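Side-chain contacts in lipase aflb (Neosartorya fumigata, PDB 6IDY), which probably hydrolyses ester bonds of acylglycerols and related lipids, as a fungal lipase of the alpha/beta-hydrolase fold that carries a bound calcium ion: residues G104-D109 / L419-A424; A374-S379 / S387-D392. All blocks are in the same frame, centred on the assembly; numbering follows the deposited sequence.

Contact 1: residues G104-D109 / L419-A424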
loop_
_atom_site.group_PDB
_atom_site.type_symbol
_atom_site.label_atom_id
_atom_site.label_comp_id
_atom_site.label_asym_id
_atom_site.label_seq_id
_atom_site.Cartn_x
_atom_site.Cartn_y
_atom_site.Cartn_z
ATOM N N GLY A 104 1.627 4.019 19.108
ATOM C CA GLY A 104 0.208 4.133 19.433
ATOM C C GLY A 104 -0.747 4.029 18.259
ATOM O O GLY A 104 -1.849 4.578 18.328
ATOM N N TYR A 105 -0.352 3.301 17.186
ATOM C CA TYR A 105 -1.146 3.140 15.955
ATOM C C TYR A 105 -2.508 2.435 16.159
ATOM O O TYR A 105 -3.467 2.800 15.480
ATOM C CB TYR A 105 -0.325 2.441 14.840
ATOM C CG TYR A 105 -0.249 0.931 14.953
ATOM C CD1 TYR A 105 0.620 0.321 15.852
ATOM C CD2 TYR A 105 -1.059 0.112 14.170
ATOM C CE1 TYR A 105 0.675 -1.067 15.978
ATOM C CE2 TYR A 105 -1.016 -1.277 14.292
ATOM C CZ TYR A 105 -0.143 -1.863 15.193
ATOM O OH TYR A 105 -0.079 -3.232 15.298
ATOM N N LEU A 106 -2.582 1.419 17.055
ATOM C CA LEU A 106 -3.812 0.648 17.304
ATOM C C LEU A 106 -4.980 1.466 17.840
ATOM O O LEU A 106 -6.123 1.222 17.455
ATOM C CB LEU A 106 -3.558 -0.546 18.231
ATOM C CG LEU A 106 -2.928 -1.797 17.631
ATOM C CD1 LEU A 106 -2.742 -2.830 18.698
ATOM C CD2 LEU A 106 -3.796 -2.400 16.524
ATOM N N ASN A 107 -4.694 2.421 18.727
ATOM C CA ASN A 107 -5.705 3.285 19.336
ATOM C C ASN A 107 -5.903 4.605 18.573
ATOM O O ASN A 107 -6.780 5.395 18.938
ATOM C CB ASN A 107 -5.393 3.513 20.821
ATOM C CG ASN A 107 -5.479 2.245 21.639
ATOM O OD1 ASN A 107 -4.465 1.619 21.965
ATOM N ND2 ASN A 107 -6.694 1.827 21.974
ATOM N N LEU A 108 -5.125 4.819 17.494
ATOM C CA LEU A 108 -5.211 6.015 16.653
ATOM C C LEU A 108 -6.529 6.030 15.864
ATOM O O LEU A 108 -6.882 5.028 15.230
ATOM C CB LEU A 108 -3.993 6.095 15.704
ATOM C CG LEU A 108 -3.874 7.326 14.799
ATOM C CD1 LEU A 108 -3.263 8.503 15.543
ATOM C CD2 LEU A 108 -3.040 7.015 13.570
ATOM N N ASP A 109 -7.250 7.169 15.916
ATOM C CA ASP A 109 -8.534 7.377 15.237
ATOM C C ASP A 109 -8.467 7.210 13.716
ATOM O O ASP A 109 -9.429 6.722 13.125
ATOM C CB ASP A 109 -9.148 8.736 15.613
ATOM C CG ASP A 109 -9.536 8.880 17.078
ATOM O OD1 ASP A 109 -9.905 7.858 17.704
ATOM O OD2 ASP A 109 -9.488 10.021 17.594
ATOM N N LEU A 419 5.588 -5.606 10.744
ATOM C CA LEU A 419 6.144 -6.754 11.456
ATOM C C LEU A 419 5.267 -7.158 12.639
ATOM O O LEU A 419 4.959 -8.341 12.779
ATOM C CB LEU A 419 7.597 -6.525 11.916
ATOM C CG LEU A 419 8.263 -7.746 12.582
ATOM C CD1 LEU A 419 8.402 -8.913 11.607
ATOM C CD2 LEU A 419 9.587 -7.382 13.196
ATOM N N ALA A 420 4.856 -6.173 13.467
ATOM C CA ALA A 420 3.987 -6.393 14.620
ATOM C C ALA A 420 2.672 -7.053 14.191
ATOM O O ALA A 420 2.286 -8.050 14.790
ATOM C CB ALA A 420 3.709 -5.073 15.319
ATOM N N GLU A 421 2.020 -6.537 13.121
ATOM C CA GLU A 421 0.768 -7.098 12.600
ATOM C C GLU A 421 0.944 -8.544 12.096
ATOM O O GLU A 421 0.109 -9.400 12.402
ATOM C CB GLU A 421 0.173 -6.203 11.499
ATOM C CG GLU A 421 -0.495 -4.932 12.012
ATOM C CD GLU A 421 -1.774 -5.118 12.804
ATOM O OE1 GLU A 421 -2.540 -6.058 12.499
ATOM O OE2 GLU A 421 -2.009 -4.325 13.740
ATOM N N VAL A 422 2.025 -8.817 11.343
ATOM C CA VAL A 422 2.312 -10.165 10.818
ATOM C C VAL A 422 2.504 -11.160 11.974
ATOM O O VAL A 422 1.865 -12.221 11.991
ATOM C CB VAL A 422 3.505 -10.182 9.808
ATOM C CG1 VAL A 422 3.959 -11.606 9.505
ATOM C CG2 VAL A 422 3.131 -9.480 8.510
ATOM N N LEU A 423 3.335 -10.782 12.961
ATOM C CA LEU A 423 3.643 -11.638 14.105
ATOM C C LEU A 423 2.444 -11.889 15.011
ATOM O O LEU A 423 2.274 -13.017 15.471
ATOM C CB LEU A 423 4.857 -11.114 14.890
ATOM C CG LEU A 423 6.190 -10.990 14.103
ATOM C CD1 LEU A 423 7.342 -10.632 15.028
ATOM C CD2 LEU A 423 6.532 -12.264 13.339
ATOM N N ALA A 424 1.579 -10.883 15.210
ATOM C CA ALA A 424 0.381 -11.025 16.052
ATOM C C ALA A 424 -0.775 -11.743 15.345
ATOM O O ALA A 424 -1.722 -12.153 16.015
ATOM C CB ALA A 424 -0.084 -9.660 16.539
#
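Tyr105 and Glu421 meet across a wide backbone gap, for the loop after helix 96-103 and the last turns of helix 414-424 come no nearer than 10.2 Å between CA of Leu106 and CA of Glu421. Two long side chains reaching from either side fill this distance. The Tyr105 ring points at the helix with its hydroxyl foremost, and OH donates a hydrogen bond to Glu421 OE2 at 2.7 Å. The carboxylate is turned 85° from the ring plane, and its oxygen sits at the ring's edge, in the plane of the ring, 3.3 Å from Tyr105 CE2. On the acceptor the hydroxyl arrives from the anti side, 28° out of the carboxylate plane. The Glu421 chain is bent at its second torsion (chi2 -68°), which turns the carboxylate toward the tyrosine hydroxyl. Contacts with carbon atoms frame the bond. Leu106 CD2 lies 3.8 Å from Glu421 OE2, while CG of the same leucine rests over one face of the Tyr105 ring, offset toward its rim. From the helix, Ala420 CB approaches Tyr105 OH at 4.2 Å. Ile19 of helix 16-24 touches Tyr105, Leu106 and Ala424, so that helix 16-24 meets both segments. The arrangement is a single tyrosine-carboxylate hydrogen bond set among aliphatic side chains, joining a loop to the C-terminal end of a helix in the helical region outside the central alpha/beta-hydrolase sheet.

Contact 2: residues A374-S379 / S387-D392. With CA (calcium ion), chain D.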
loop_
_atom_site.group_PDB
_atom_site.type_symbol
_atom_site.label_atom_id
_atom_site.label_comp_id
_atom_site.label_asym_id
_atom_site.label_seq_id
_atom_site.Cartn_x
_atom_site.Cartn_y
_atom_site.Cartn_z
ATOM N N ALA A 374 1.309 10.988 -10.238
ATOM C CA ALA A 374 -0.012 10.957 -9.607
ATOM C C ALA A 374 -0.788 12.240 -9.955
ATOM O O ALA A 374 -1.947 12.159 -10.341
ATOM C CB ALA A 374 0.126 10.809 -8.097
ATOM N N VAL A 375 -0.121 13.408 -9.862
ATOM C CA VAL A 375 -0.663 14.741 -10.159
ATOM C C VAL A 375 -1.023 14.826 -11.647
ATOM O O VAL A 375 -2.134 15.237 -11.986
ATOM C CB VAL A 375 0.306 15.869 -9.696
ATOM C CG1 VAL A 375 -0.124 17.244 -10.209
ATOM C CG2 VAL A 375 0.433 15.882 -8.183
ATOM N N ASP A 376 -0.107 14.387 -12.522
ATOM C CA ASP A 376 -0.332 14.370 -13.966
ATOM C C ASP A 376 -1.510 13.449 -14.354
ATOM O O ASP A 376 -2.304 13.828 -15.215
ATOM C CB ASP A 376 0.955 13.997 -14.714
ATOM C CG ASP A 376 0.772 13.933 -16.208
ATOM O OD1 ASP A 376 0.850 14.999 -16.864
ATOM O OD2 ASP A 376 0.521 12.830 -16.719
ATOM N N ALA A 377 -1.633 12.268 -13.708
ATOM C CA ALA A 377 -2.723 11.311 -13.950
ATOM C C ALA A 377 -4.084 11.918 -13.613
ATOM O O ALA A 377 -5.036 11.752 -14.373
ATOM C CB ALA A 377 -2.513 10.052 -13.122
ATOM N N LEU A 378 -4.168 12.613 -12.469
ATOM C CA LEU A 378 -5.396 13.239 -11.985
ATOM C C LEU A 378 -5.827 14.466 -12.788
ATOM O O LEU A 378 -7.011 14.796 -12.781
ATOM C CB LEU A 378 -5.263 13.585 -10.494
ATOM C CG LEU A 378 -5.139 12.390 -9.546
ATOM C CD1 LEU A 378 -4.676 12.826 -8.183
ATOM C CD2 LEU A 378 -6.446 11.619 -9.450
ATOM N N SER A 379 -4.886 15.131 -13.483
ATOM C CA SER A 379 -5.175 16.340 -14.259
ATOM C C SER A 379 -5.414 16.097 -15.756
ATOM O O SER A 379 -5.800 17.023 -16.466
ATOM C CB SER A 379 -4.079 17.382 -14.049
ATOM O OG SER A 379 -2.809 16.886 -14.439
ATOM N N SER A 387 6.215 11.922 -20.285
ATOM C CA SER A 387 6.554 12.832 -21.386
ATOM C C SER A 387 5.935 14.232 -21.204
ATOM O O SER A 387 6.385 15.179 -21.850
ATOM C CB SER A 387 6.173 12.229 -22.737
ATOM O OG SER A 387 4.776 12.282 -22.967
ATOM N N ARG A 388 4.921 14.365 -20.314
ATOM C CA ARG A 388 4.261 15.643 -20.007
ATOM C C ARG A 388 4.927 16.335 -18.825
ATOM O O ARG A 388 4.554 17.454 -18.474
ATOM C CB ARG A 388 2.774 15.434 -19.696
ATOM C CG ARG A 388 1.892 15.175 -20.912
ATOM C CD ARG A 388 0.422 15.356 -20.568
ATOM N NE ARG A 388 -0.042 14.385 -19.570
ATOM C CZ ARG A 388 -0.849 13.361 -19.826
ATOM N NH1 ARG A 388 -1.309 13.160 -21.054
ATOM N NH2 ARG A 388 -1.213 12.536 -18.856
ATOM N N LEU A 389 5.906 15.673 -18.202
ATOM C CA LEU A 389 6.604 16.216 -17.039
ATOM C C LEU A 389 7.947 16.834 -17.397
ATOM O O LEU A 389 8.594 16.406 -18.354
ATOM C CB LEU A 389 6.822 15.116 -15.972
ATOM C CG LEU A 389 5.594 14.386 -15.411
ATOM C CD1 LEU A 389 6.023 13.240 -14.507
ATOM C CD2 LEU A 389 4.676 15.332 -14.646
ATOM N N ASP A 390 8.388 17.809 -16.587
ATOM C CA ASP A 390 9.711 18.406 -16.720
ATOM C C ASP A 390 10.601 17.449 -15.917
ATOM O O ASP A 390 10.752 17.614 -14.704
ATOM C CB ASP A 390 9.723 19.831 -16.129
ATOM C CG ASP A 390 11.018 20.614 -16.306
ATOM O OD1 ASP A 390 12.051 19.997 -16.666
ATOM O OD2 ASP A 390 11.002 21.842 -16.082
ATOM N N LEU A 391 11.120 16.398 -16.589
ATOM C CA LEU A 391 11.920 15.349 -15.948
ATOM C C LEU A 391 13.242 15.837 -15.361
ATOM O O LEU A 391 13.674 15.260 -14.371
ATOM C CB LEU A 391 12.137 14.126 -16.856
ATOM C CG LEU A 391 10.882 13.305 -17.214
ATOM C CD1 LEU A 391 11.231 12.162 -18.135
ATOM C CD2 LEU A 391 10.178 12.761 -15.969
ATOM N N ASP A 392 13.851 16.912 -15.891
ATOM C CA ASP A 392 15.092 17.453 -15.305
ATOM C C ASP A 392 14.841 17.941 -13.867
ATOM O O ASP A 392 15.638 17.653 -12.973
ATOM C CB ASP A 392 15.677 18.587 -16.170
ATOM C CG ASP A 392 16.147 18.154 -17.550
ATOM O OD1 ASP A 392 16.808 17.092 -17.652
ATOM O OD2 ASP A 392 15.872 18.888 -18.527
HETATM CA CA CA D . -6.501 10.602 -15.579
HETATM O O HOH W 1 -8.173 12.190 -15.118
HETATM O O HOH W 2 -8.378 9.346 -16.399
#
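A calcium site at the end of helix 368-379 adjoins this contact, where a side-on arginine-aspartate salt bridge ties the helix to the chain that follows it. Two N-H groups of Arg388, on NE and NH2, pair with the two carboxylate oxygens of Asp376. NE donates to Asp376 OD1 at 2.9 Å in a nearly straight bond (172°); OD1 receives it on its syn lone pair and lies almost in the guanidinium plane. The second bond, from Arg388 NH2 to Asp376 OD2 at 2.8 Å, is more bent, and the two flat groups end 27° apart. Asp376 extends CG anti to its own nitrogen (chi1 179°), which aims the carboxylate at the arginine; Asp385 N also donates to OD2, so the buried acid is held from the intervening loop as well. Arg388 NH2 has a further, weak hydrogen bond to Pro383 O. Alongside the salt bridge, Leu389 CD2 packs on Asp376 CB at 4.0 Å, and the same leucine touches Leu369, Ala372 and Leu373 of the helix. One residue beyond Asp376, the helix supplies a backbone ligand to the calcium ion that Asp255, His380 and Gly382 also bind: Ala377 O lies 2.2 Å from the metal.

The two contacts lie on opposite sides of the centre of the chain, their own centres 35 Å apart and their nearest atoms about 22 Å apart, so neither touches the other. Along the sequence contact 2 is nested within contact 1: the chain leaves 104-109, runs through all seven strands of the mixed sheet, passes 374-379 and 387-392, and returns to 419-424. Contact 1 thus brings together parts over 300 residues apart, joining the loop after helix 96-103 to helix 414-424, whereas contact 2 spans a short loop of seven residues beside the calcium site and involves helix 368-379, which lies beyond the last strand, 341-345, in the chain.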